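Local coordinates for Fe2OG dioxygenase domain-containing protein (Pseudomonas putida, PDB 4J25) that is a prolyl-4-hydroxylase of the 2-oxoglutarate oxygenase class that probably uses iron to hydroxylate a proline of elongation factor Tu, at residues D37-H42 against V197-E202; I94-P99 against D129-F134; Y143-D148 against P204-P209; D154-S159 against W220-G225. All coordinates share one frame; numbering follows the deposited sequence.

Contact 1 (D37-H42 against V197-E202); sequences DDLATH and VFLSGE
Helix 32-42 lies against strand 195-199 of the double-stranded beta-helix (jelly-roll) core, and Leu39 is the residue that reaches across to Val197, Phe198 and Leu199. The short helix and strand axes approach to 8.7 Å and differ by 37° in direction, a separation wide enough for one layer of apolar side chains. The CD2 methyl of Leu39 does most of the touching: it sits 3.9 Å from Phe198 CA and, on the same stretch of backbone, comes near the carbonyl O of Val197. Leu39 CD2 also meets Val197 CG1 at 4.0 Å, the two side chains crossing at about a right angle. In return, Leu199 sends CD1 to the helix backbone, 4.0 Å from Leu39 O.

The strand is the second of a five-stranded antiparallel sheet, between 44-47 and 156-163, and its two faces serve different neighbours. Val197 points to the helix, whereas Phe198 leaves the strand on the side away from the helix, and its ring meets that of His205, a metal ligand, edge-to-face. Ile119 and Leu123 of helix 103-123 also pack on Leu39.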
# COMPACT_ATOMS: atom_id res chain seq x y z
N ASP A 37 13.25 8.48 3.42
CA ASP A 37 14.23 8.34 4.51
C ASP A 37 13.92 7.09 5.35
O ASP A 37 14.82 6.30 5.64
CB ASP A 37 14.28 9.60 5.37
CG ASP A 37 15.12 9.43 6.62
OD1 ASP A 37 15.94 8.49 6.68
OD2 ASP A 37 14.97 10.26 7.54
N ASP A 38 12.64 6.88 5.69
CA ASP A 38 12.23 5.70 6.45
C ASP A 38 12.57 4.40 5.70
O ASP A 38 13.06 3.45 6.31
CB ASP A 38 10.73 5.69 6.74
CG ASP A 38 10.30 6.78 7.74
OD1 ASP A 38 11.17 7.31 8.47
OD2 ASP A 38 9.08 7.07 7.80
N LEU A 39 12.28 4.34 4.41
CA LEU A 39 12.62 3.14 3.63
C LEU A 39 14.12 2.85 3.68
O LEU A 39 14.52 1.70 3.80
CB LEU A 39 12.19 3.28 2.17
CG LEU A 39 10.70 3.13 1.90
CD1 LEU A 39 10.47 3.43 0.45
CD2 LEU A 39 10.23 1.72 2.26
N ALA A 40 14.93 3.90 3.59
CA ALA A 40 16.39 3.75 3.59
C ALA A 40 16.91 3.30 4.95
O ALA A 40 17.82 2.47 5.04
CB ALA A 40 17.05 5.06 3.22
N THR A 41 16.33 3.83 6.02
CA THR A 41 16.86 3.61 7.36
C THR A 41 16.29 2.34 8.02
O THR A 41 17.01 1.63 8.74
CB THR A 41 16.58 4.82 8.24
OG1 THR A 41 15.17 5.01 8.35
CG2 THR A 41 17.18 6.07 7.63
N HIS A 42 15.01 2.05 7.77
CA HIS A 42 14.31 0.95 8.44
C HIS A 42 13.73 -0.10 7.51
O HIS A 42 13.30 -1.15 7.96
CB HIS A 42 13.15 1.47 9.30
CG HIS A 42 13.54 2.47 10.33
ND1 HIS A 42 13.06 3.77 10.32
CD2 HIS A 42 14.32 2.37 11.43
CE1 HIS A 42 13.56 4.43 11.35
NE2 HIS A 42 14.33 3.60 12.04
N VAL A 197 4.34 1.49 3.57
CA VAL A 197 5.25 1.20 2.46
C VAL A 197 6.40 0.36 3.01
O VAL A 197 6.93 0.64 4.08
CB VAL A 197 5.81 2.50 1.86
CG1 VAL A 197 6.59 2.23 0.59
CG2 VAL A 197 4.67 3.48 1.54
N PHE A 198 6.81 -0.67 2.29
CA PHE A 198 7.97 -1.45 2.71
C PHE A 198 8.73 -2.11 1.56
O PHE A 198 8.22 -2.24 0.42
CB PHE A 198 7.59 -2.50 3.77
CG PHE A 198 6.51 -3.46 3.34
CD1 PHE A 198 5.17 -3.18 3.61
CD2 PHE A 198 6.82 -4.65 2.69
CE1 PHE A 198 4.18 -4.04 3.24
CE2 PHE A 198 5.83 -5.51 2.31
CZ PHE A 198 4.50 -5.21 2.58
N LEU A 199 9.97 -2.50 1.84
CA LEU A 199 10.76 -3.23 0.88
C LEU A 199 10.22 -4.66 0.72
O LEU A 199 10.21 -5.45 1.66
CB LEU A 199 12.24 -3.23 1.32
CG LEU A 199 12.86 -1.83 1.36
CD1 LEU A 199 14.30 -1.86 1.89
CD2 LEU A 199 12.82 -1.15 -0.00
N SER A 200 9.82 -5.00 -0.50
CA SER A 200 9.10 -6.24 -0.77
C SER A 200 9.92 -7.50 -0.51
O SER A 200 9.37 -8.52 -0.10
CB SER A 200 8.61 -6.28 -2.22
OG SER A 200 7.92 -5.09 -2.57
N GLY A 201 11.22 -7.45 -0.77
CA GLY A 201 12.06 -8.62 -0.60
C GLY A 201 12.50 -8.83 0.84
O GLY A 201 13.14 -9.83 1.14
N GLU A 202 12.15 -7.89 1.72
CA GLU A 202 12.73 -7.87 3.06
C GLU A 202 11.76 -8.08 4.23
O GLU A 202 12.15 -8.62 5.27
CB GLU A 202 13.46 -6.56 3.30
CG GLU A 202 13.67 -6.27 4.78
CD GLU A 202 14.53 -5.04 5.02
OE1 GLU A 202 14.52 -4.52 6.16
OE2 GLU A 202 15.21 -4.59 4.06

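Contact 2 (I94-P99 against D129-F134); sequences IQWIDP and DFECHF
The indole of Trp96 is filled on both faces. Over one face, near the rim, lie His133 CD2 and the CG2 methyl of Ile94. Over the opposite face lies the carboxylate of Glu131, whose plane is only 11° from that of the indole, with OE1 3.5 Å from Trp96 CH2. The backbone N of Cys132 sits at the indole edge, in plane. His133 meets Trp96 as a T-shaped pair: the imidazole edge points at the indole face, with the six-membered ring and imidazole centroids 5.2 Å apart and the planes at 88°. One face of the same imidazole carries the CD1 methyl of Ile94 in a CH-pi contact, 3.9 Å from the ring centroid. His133 ND1 donates within the ring plane to Phe134 O over 2.8 Å, which helps fix the ring's rotation.

Beyond the rings, Ile97 CD1 lies 3.6 Å from both His133 CA and Phe134 CE2. A single direct backbone bond joins the segments, Ile97 N to Cys132 O at 3.0 Å. Water 1 bridges Gln95 O and Phe134 N, and water 2 bridges Ile97 O and Cys132 N. Glu131 and His133 instead bond through their backbones to strand 214-222. Segment 94-99 crosses strand 129-137, the outermost strand of the five-stranded jelly-roll sheet, with end-to-end directions 111° apart.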
# COMPACT_ATOMS: atom_id res chain seq x y z
N ILE A 94 -8.38 -10.25 -11.09
CA ILE A 94 -7.80 -9.03 -10.55
C ILE A 94 -8.03 -7.85 -11.48
O ILE A 94 -7.51 -7.83 -12.59
CB ILE A 94 -6.27 -9.15 -10.38
CG1 ILE A 94 -5.90 -10.25 -9.39
CG2 ILE A 94 -5.70 -7.81 -9.90
CD1 ILE A 94 -5.79 -9.77 -7.91
N GLN A 95 -8.76 -6.84 -11.00
CA GLN A 95 -8.94 -5.60 -11.75
C GLN A 95 -7.85 -4.56 -11.40
O GLN A 95 -8.04 -3.71 -10.53
CB GLN A 95 -10.32 -5.01 -11.47
CG GLN A 95 -11.43 -6.02 -11.64
CD GLN A 95 -12.77 -5.52 -11.15
OE1 GLN A 95 -13.38 -6.12 -10.25
NE2 GLN A 95 -13.26 -4.43 -11.75
N TRP A 96 -6.73 -4.64 -12.12
CA TRP A 96 -5.65 -3.69 -11.99
C TRP A 96 -6.15 -2.29 -12.30
O TRP A 96 -7.05 -2.10 -13.11
CB TRP A 96 -4.48 -4.07 -12.90
CG TRP A 96 -3.86 -5.36 -12.47
CD1 TRP A 96 -4.08 -6.58 -13.02
CD2 TRP A 96 -2.95 -5.55 -11.39
NE1 TRP A 96 -3.35 -7.54 -12.34
CE2 TRP A 96 -2.66 -6.92 -11.33
CE3 TRP A 96 -2.37 -4.70 -10.45
CZ2 TRP A 96 -1.79 -7.46 -10.38
CZ3 TRP A 96 -1.52 -5.23 -9.52
CH2 TRP A 96 -1.23 -6.60 -9.49
N ILE A 97 -5.57 -1.32 -11.61
CA ILE A 97 -6.01 0.06 -11.71
C ILE A 97 -5.09 0.81 -12.67
O ILE A 97 -3.87 0.69 -12.59
CB ILE A 97 -6.02 0.70 -10.31
CG1 ILE A 97 -7.08 0.02 -9.44
CG2 ILE A 97 -6.28 2.19 -10.38
CD1 ILE A 97 -6.87 0.27 -7.97
N ASP A 98 -5.70 1.55 -13.59
CA ASP A 98 -4.96 2.38 -14.54
C ASP A 98 -5.61 3.75 -14.56
O ASP A 98 -6.75 3.91 -14.13
CB ASP A 98 -5.03 1.79 -15.95
CG ASP A 98 -3.83 0.93 -16.30
OD1 ASP A 98 -2.69 1.28 -15.90
OD2 ASP A 98 -4.03 -0.10 -16.99
N PRO A 99 -4.88 4.75 -15.07
CA PRO A 99 -5.50 6.06 -15.28
C PRO A 99 -6.74 5.93 -16.15
O PRO A 99 -6.80 5.05 -17.01
CB PRO A 99 -4.40 6.86 -15.99
CG PRO A 99 -3.12 6.24 -15.49
CD PRO A 99 -3.43 4.77 -15.37
N ASP A 129 7.37 1.54 -12.83
CA ASP A 129 5.94 1.74 -12.65
C ASP A 129 5.39 1.26 -11.29
O ASP A 129 6.12 0.74 -10.42
CB ASP A 129 5.16 1.14 -13.83
CG ASP A 129 4.91 -0.35 -13.70
OD1 ASP A 129 4.02 -0.86 -14.41
OD2 ASP A 129 5.56 -1.02 -12.89
N PHE A 130 4.10 1.48 -11.12
CA PHE A 130 3.37 1.13 -9.92
C PHE A 130 2.11 0.43 -10.37
O PHE A 130 1.40 0.94 -11.24
CB PHE A 130 3.01 2.38 -9.12
CG PHE A 130 2.22 2.11 -7.86
CD1 PHE A 130 0.87 2.48 -7.76
CD2 PHE A 130 2.82 1.46 -6.79
CE1 PHE A 130 0.14 2.23 -6.60
CE2 PHE A 130 2.10 1.21 -5.62
CZ PHE A 130 0.75 1.60 -5.53
N GLU A 131 1.87 -0.76 -9.85
CA GLU A 131 0.67 -1.49 -10.16
C GLU A 131 -0.10 -1.65 -8.86
O GLU A 131 0.49 -1.90 -7.80
CB GLU A 131 1.00 -2.86 -10.77
CG GLU A 131 1.79 -3.78 -9.83
CD GLU A 131 1.97 -5.19 -10.35
OE1 GLU A 131 1.42 -5.52 -11.42
OE2 GLU A 131 2.68 -5.97 -9.69
N CYS A 132 -1.41 -1.51 -8.92
CA CYS A 132 -2.22 -1.67 -7.73
C CYS A 132 -3.63 -2.16 -8.04
O CYS A 132 -4.06 -2.20 -9.20
CB CYS A 132 -2.26 -0.38 -6.94
SG CYS A 132 -3.01 0.96 -7.83
N HIS A 133 -4.32 -2.59 -6.99
CA HIS A 133 -5.69 -3.05 -7.11
C HIS A 133 -6.32 -3.01 -5.74
O HIS A 133 -5.61 -2.97 -4.72
CB HIS A 133 -5.76 -4.47 -7.70
CG HIS A 133 -5.21 -5.54 -6.82
ND1 HIS A 133 -5.94 -6.12 -5.80
CD2 HIS A 133 -4.01 -6.16 -6.82
CE1 HIS A 133 -5.21 -7.05 -5.21
NE2 HIS A 133 -4.04 -7.09 -5.80
N PHE A 134 -7.65 -3.02 -5.73
CA PHE A 134 -8.40 -2.99 -4.47
C PHE A 134 -8.47 -4.38 -3.88
O PHE A 134 -8.32 -5.38 -4.59
CB PHE A 134 -9.83 -2.45 -4.68
CG PHE A 134 -9.87 -0.97 -4.95
CD1 PHE A 134 -9.72 -0.06 -3.92
CD2 PHE A 134 -10.05 -0.50 -6.22
CE1 PHE A 134 -9.75 1.30 -4.17
CE2 PHE A 134 -10.09 0.85 -6.48
CZ PHE A 134 -9.94 1.75 -5.46
O HOH W 1 -9.20 -3.28 -8.24
O HOH W 2 -2.25 -1.17 -11.81

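Contact 3 (Y143-D148 against P204-P209); sequences YRRHLD and PHEVLP. With MN (manganese (II) ion), chain I; OGA (N-oxalylglycine), chain J.
His146, Asp148 and His205 form the HxD...H facial triad of the 2-oxoglutarate oxygenases, with manganese bound where the family carries iron. The metal is held by His146 NE2 at 2.2 Å, Asp148 OD1 at 2.1 Å and His205 NE2 at 2.1 Å; O2 and O2' of N-oxalylglycine and water 3 complete six ligands. Because both imidazoles point at one ion, their NE2 atoms come within 3.1 Å of each other, the rings meeting obliquely with planes at 59°.

The double-stranded beta-helix supplies this geometry through an antiparallel pairing. Tyr143 and Val207 form one hydrogen-bonded pair, His146 and His205 another, and the register slips by one residue between them, a beta bulge at the corner where the chain turns at Arg145. Tyr143, His146, His205 and Val207 consequently all present side chains to the metal-bearing face. With chi1 at 71° in His146 and 57° in His205, both histidines turn CG between the backbone N and the carbonyl carbon, which lets the two rings converge on one ion.

Asp148 binds the metal through OD1, while OD2 accepts from water 3 and is also held by Ser159 OG and Trp220 NE1. His205 ND1 is fixed by Val203 O. Around the inhibitor, Val207 CG2 lies 3.6 Å from OGA C4, and Arg214 NH1 bonds to the same molecule. Tyr143 lays its ring across the imidazole of His146, with His146 CE1 over the phenol's centre. The rotation of that imidazole is set on the side away from the metal by His146 ND1, which donates to Arg144 O in the ring plane over 3.0 Å.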
# COMPACT_ATOMS: atom_id res chain seq x y z
N TYR A 143 -4.61 -13.49 5.81
CA TYR A 143 -3.56 -13.70 4.82
C TYR A 143 -2.34 -14.15 5.61
O TYR A 143 -1.79 -13.39 6.40
CB TYR A 143 -3.27 -12.38 4.09
CG TYR A 143 -2.61 -12.50 2.74
CD1 TYR A 143 -1.94 -13.65 2.35
CD2 TYR A 143 -2.67 -11.44 1.83
CE1 TYR A 143 -1.34 -13.75 1.10
CE2 TYR A 143 -2.08 -11.53 0.58
CZ TYR A 143 -1.42 -12.69 0.22
OH TYR A 143 -0.84 -12.77 -1.02
N ARG A 144 -1.93 -15.39 5.38
CA ARG A 144 -0.84 -16.01 6.12
C ARG A 144 0.52 -15.38 5.82
O ARG A 144 0.70 -14.74 4.79
CB ARG A 144 -0.82 -17.49 5.80
CG ARG A 144 -2.15 -18.15 6.12
CD ARG A 144 -1.94 -19.59 6.53
NE ARG A 144 -1.09 -19.70 7.72
CZ ARG A 144 -0.67 -20.85 8.22
NH1 ARG A 144 -1.01 -21.99 7.63
NH2 ARG A 144 0.10 -20.87 9.30
N ARG A 145 1.48 -15.58 6.73
CA ARG A 145 2.77 -14.92 6.60
C ARG A 145 3.38 -15.16 5.23
O ARG A 145 3.34 -16.26 4.69
CB ARG A 145 3.74 -15.37 7.69
CG ARG A 145 4.90 -14.39 7.85
CD ARG A 145 5.88 -14.83 8.90
NE ARG A 145 5.21 -15.17 10.15
CZ ARG A 145 5.83 -15.28 11.32
NH1 ARG A 145 5.14 -15.60 12.40
NH2 ARG A 145 7.13 -15.06 11.40
N HIS A 146 3.96 -14.11 4.67
CA HIS A 146 4.53 -14.18 3.33
C HIS A 146 5.44 -13.01 3.05
O HIS A 146 5.45 -12.00 3.78
CB HIS A 146 3.42 -14.25 2.27
CG HIS A 146 2.65 -12.98 2.09
ND1 HIS A 146 1.64 -12.60 2.94
CD2 HIS A 146 2.74 -12.00 1.16
CE1 HIS A 146 1.14 -11.44 2.55
NE2 HIS A 146 1.80 -11.06 1.47
N LEU A 147 6.22 -13.17 1.99
CA LEU A 147 7.00 -12.09 1.41
C LEU A 147 6.37 -11.76 0.07
O LEU A 147 5.91 -12.65 -0.65
CB LEU A 147 8.45 -12.50 1.18
CG LEU A 147 9.35 -12.52 2.40
CD1 LEU A 147 10.36 -13.68 2.30
CD2 LEU A 147 10.06 -11.21 2.54
N ASP A 148 6.35 -10.49 -0.28
CA ASP A 148 5.77 -10.09 -1.55
C ASP A 148 6.68 -10.43 -2.71
O ASP A 148 6.21 -10.78 -3.78
CB ASP A 148 5.46 -8.59 -1.56
CG ASP A 148 4.27 -8.23 -0.69
OD1 ASP A 148 3.44 -9.09 -0.33
OD2 ASP A 148 4.17 -7.04 -0.38
N PRO A 204 8.69 -9.80 5.85
CA PRO A 204 7.60 -10.76 5.89
C PRO A 204 6.43 -10.12 6.59
O PRO A 204 6.64 -9.27 7.47
CB PRO A 204 8.16 -11.91 6.72
CG PRO A 204 9.63 -11.73 6.71
CD PRO A 204 9.85 -10.26 6.64
N HIS A 205 5.21 -10.48 6.23
CA HIS A 205 4.04 -9.86 6.85
C HIS A 205 2.83 -10.75 6.69
O HIS A 205 2.84 -11.69 5.90
CB HIS A 205 3.77 -8.47 6.28
CG HIS A 205 3.57 -8.45 4.79
ND1 HIS A 205 4.63 -8.47 3.91
CD2 HIS A 205 2.45 -8.39 4.03
CE1 HIS A 205 4.17 -8.45 2.67
NE2 HIS A 205 2.85 -8.39 2.71
N GLU A 206 1.80 -10.48 7.47
CA GLU A 206 0.58 -11.26 7.42
C GLU A 206 -0.59 -10.37 7.80
O GLU A 206 -0.40 -9.26 8.29
CB GLU A 206 0.67 -12.46 8.36
CG GLU A 206 0.72 -12.08 9.81
CD GLU A 206 0.94 -13.25 10.73
OE1 GLU A 206 1.02 -13.02 11.95
OE2 GLU A 206 1.07 -14.39 10.25
N VAL A 207 -1.80 -10.85 7.55
CA VAL A 207 -3.01 -10.15 7.95
C VAL A 207 -3.81 -11.03 8.88
O VAL A 207 -4.16 -12.15 8.52
CB VAL A 207 -3.89 -9.78 6.75
CG1 VAL A 207 -5.21 -9.09 7.22
CG2 VAL A 207 -3.11 -8.91 5.78
N LEU A 208 -4.08 -10.54 10.08
CA LEU A 208 -4.87 -11.29 11.05
C LEU A 208 -6.36 -11.13 10.72
O LEU A 208 -6.77 -10.13 10.14
CB LEU A 208 -4.58 -10.81 12.47
CG LEU A 208 -3.16 -11.05 13.01
CD1 LEU A 208 -3.15 -10.93 14.54
CD2 LEU A 208 -2.66 -12.39 12.60
N PRO A 209 -7.18 -12.14 11.06
CA PRO A 209 -8.58 -12.03 10.66
C PRO A 209 -9.27 -10.83 11.31
O PRO A 209 -8.90 -10.43 12.42
CB PRO A 209 -9.21 -13.35 11.12
CG PRO A 209 -8.21 -13.98 12.01
CD PRO A 209 -6.87 -13.43 11.69
MN MN I . 1.76 -8.92 1.00
C1 OGA J . -0.75 -8.34 -0.05
C2 OGA J . -0.77 -7.99 1.40
C4 OGA J . -1.74 -6.73 3.29
C5 OGA J . -2.83 -5.77 3.65
O1 OGA J . -1.75 -8.02 -0.75
O2 OGA J . 0.27 -8.94 -0.57
O2' OGA J . 0.06 -8.48 2.15
O3 OGA J . -2.66 -5.00 4.62
N1 OGA J . -1.76 -7.06 1.90
O4 OGA J . -3.89 -5.73 2.98
O HOH W 3 1.64 -6.71 0.57

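Contact 4 (D154-S159 against W220-G225); sequences DRRMVS and WFRRRG
A classic beta bulge interrupts the antiparallel pairing of strands 156-163 and 214-222: Met157 and Val158 both face Phe221. Met157 N donates to Phe221 O at 2.9 Å. The second bond to that carbonyl, from Val158 N to Phe221 O, is weak at 3.4 Å. The bulge belongs to the five-stranded jelly-roll sheet, and Arg156, Ser159, Trp220 and Arg222 share one face of it.

On that face the Arg156 chain lies alongside Trp220, pointing the same way. With CG beside its own backbone N and a bend at chi3 of -58°, it draws CD over the five-membered ring and brings NH1 above the centre of the indole. The cation-pi pair has Arg156 CZ 4.0 Å from the five-membered-ring centroid of Trp220. Arg156 NH2 reaches the carbonyl O of Asp148, a metal ligand. At the bulge, Met157 CG packs on Arg223 CG at 3.5 Å.

Arg155 bends the opposite way at chi3 (61°). Its guanidinium stacks on that of Arg222, centres 4.2 Å apart, each being salt-bridged to its own acid, Glu128 for Arg155 and Asp129 for Arg222. Arg155 NE then donates almost straight, at 177°, to Arg223 O over 2.7 Å.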
# COMPACT_ATOMS: atom_id res chain seq x y z
N ASP A 154 11.75 -11.54 -9.04
CA ASP A 154 10.47 -10.84 -8.97
C ASP A 154 10.76 -9.34 -9.14
O ASP A 154 11.75 -8.84 -8.60
CB ASP A 154 9.78 -11.19 -7.65
CG ASP A 154 8.34 -10.71 -7.58
OD1 ASP A 154 8.01 -9.72 -8.24
OD2 ASP A 154 7.54 -11.32 -6.85
N ARG A 155 9.94 -8.65 -9.93
CA ARG A 155 10.21 -7.25 -10.29
C ARG A 155 9.70 -6.27 -9.23
O ARG A 155 10.08 -5.10 -9.23
CB ARG A 155 9.53 -6.90 -11.61
CG ARG A 155 10.15 -7.56 -12.82
CD ARG A 155 9.22 -7.50 -14.00
NE ARG A 155 8.91 -6.12 -14.37
CZ ARG A 155 7.97 -5.79 -15.25
NH1 ARG A 155 7.25 -6.73 -15.84
NH2 ARG A 155 7.75 -4.52 -15.55
N ARG A 156 8.86 -6.76 -8.33
CA ARG A 156 8.31 -5.94 -7.27
C ARG A 156 9.38 -5.64 -6.24
O ARG A 156 9.99 -6.53 -5.67
CB ARG A 156 7.08 -6.61 -6.66
CG ARG A 156 6.10 -6.98 -7.75
CD ARG A 156 4.80 -7.51 -7.24
NE ARG A 156 4.94 -8.69 -6.40
CZ ARG A 156 3.92 -9.28 -5.78
NH1 ARG A 156 2.68 -8.81 -5.94
NH2 ARG A 156 4.13 -10.33 -5.02
N MET A 157 9.64 -4.35 -6.06
CA MET A 157 10.72 -3.88 -5.21
C MET A 157 10.21 -3.21 -3.94
O MET A 157 10.85 -3.27 -2.90
CB MET A 157 11.56 -2.86 -5.97
CG MET A 157 12.26 -3.41 -7.20
SD MET A 157 13.30 -4.84 -6.79
CE MET A 157 14.56 -4.06 -5.80
N VAL A 158 9.07 -2.52 -4.02
CA VAL A 158 8.54 -1.81 -2.87
C VAL A 158 7.04 -2.00 -2.85
O VAL A 158 6.39 -1.85 -3.86
CB VAL A 158 8.82 -0.28 -2.95
CG1 VAL A 158 8.23 0.44 -1.72
CG2 VAL A 158 10.33 0.02 -3.09
N SER A 159 6.50 -2.30 -1.68
CA SER A 159 5.08 -2.58 -1.51
C SER A 159 4.44 -1.38 -0.86
O SER A 159 5.06 -0.71 -0.06
CB SER A 159 4.89 -3.78 -0.59
OG SER A 159 5.58 -4.91 -1.09
N TRP A 220 2.41 -2.33 -5.81
CA TRP A 220 3.86 -2.57 -5.86
C TRP A 220 4.49 -1.69 -6.90
O TRP A 220 3.95 -1.54 -8.01
CB TRP A 220 4.15 -4.04 -6.18
CG TRP A 220 3.55 -4.92 -5.16
CD1 TRP A 220 4.11 -5.30 -3.98
CD2 TRP A 220 2.24 -5.49 -5.20
NE1 TRP A 220 3.23 -6.08 -3.28
CE2 TRP A 220 2.07 -6.20 -4.00
CE3 TRP A 220 1.19 -5.45 -6.12
CZ2 TRP A 220 0.90 -6.88 -3.72
CZ3 TRP A 220 0.04 -6.11 -5.84
CH2 TRP A 220 -0.11 -6.83 -4.65
N PHE A 221 5.60 -1.07 -6.52
CA PHE A 221 6.47 -0.41 -7.46
C PHE A 221 7.42 -1.45 -8.03
O PHE A 221 7.99 -2.25 -7.27
CB PHE A 221 7.30 0.68 -6.77
CG PHE A 221 6.48 1.80 -6.18
CD1 PHE A 221 6.09 2.87 -6.98
CD2 PHE A 221 6.14 1.80 -4.84
CE1 PHE A 221 5.34 3.91 -6.45
CE2 PHE A 221 5.39 2.83 -4.31
CZ PHE A 221 5.00 3.90 -5.12
N ARG A 222 7.61 -1.43 -9.34
CA ARG A 222 8.37 -2.46 -10.03
C ARG A 222 9.52 -1.91 -10.85
O ARG A 222 9.47 -0.79 -11.33
CB ARG A 222 7.46 -3.24 -10.96
CG ARG A 222 6.21 -3.77 -10.32
CD ARG A 222 5.45 -4.67 -11.27
NE ARG A 222 4.99 -3.93 -12.44
CZ ARG A 222 4.42 -4.48 -13.50
NH1 ARG A 222 4.22 -5.79 -13.57
NH2 ARG A 222 4.05 -3.71 -14.51
N ARG A 223 10.57 -2.73 -10.99
CA ARG A 223 11.62 -2.53 -11.98
C ARG A 223 11.24 -3.23 -13.27
O ARG A 223 10.37 -4.11 -13.28
CB ARG A 223 12.94 -3.17 -11.53
CG ARG A 223 13.58 -2.57 -10.32
CD ARG A 223 14.83 -3.37 -9.93
NE ARG A 223 15.78 -3.47 -11.03
CZ ARG A 223 16.72 -2.58 -11.30
NH1 ARG A 223 16.88 -1.51 -10.53
NH2 ARG A 223 17.53 -2.76 -12.34
N ARG A 224 11.97 -2.92 -14.34
CA ARG A 224 11.80 -3.60 -15.61
C ARG A 224 12.05 -5.11 -15.49
O ARG A 224 11.25 -5.91 -15.95
CB ARG A 224 12.73 -2.96 -16.65
CG ARG A 224 12.82 -3.67 -18.00
CD ARG A 224 13.71 -2.86 -18.95
NE ARG A 224 14.96 -2.48 -18.30
CZ ARG A 224 16.05 -3.24 -18.25
NH1 ARG A 224 16.08 -4.43 -18.83
NH2 ARG A 224 17.14 -2.80 -17.63
N GLY A 225 13.15 -5.51 -14.87
CA GLY A 225 13.50 -6.93 -14.80
C GLY A 225 14.26 -7.42 -16.02
O GLY A 225 14.24 -6.79 -17.08

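Overall arrangement
Contacts 1, 2 and 4 share the five-stranded sheet: strands 195-199 and 156-163 are neighbours in it, as are 214-222 and 129-137. All four contacts are partly buried. The buried residues are Leu39, Val197 and Phe198 in contact 1, Ile97 and Cys132 in contact 2, Asp148, His205 and Val207 in contact 3, and Val158 to Phe221 with Ser159 and Trp220 in contact 4. Contact 1, apolar helix-on-strand packing, and contact 2, aromatic and water-bridged, do not touch, their centres about 21 Å apart. Contact 4 touches both and combines bulged backbone pairing with arginine stacking and a cation-pi pair. Contact 3, strand pairing plus metal coordination, meets contact 4 through Asp148 and contact 1 through Phe198.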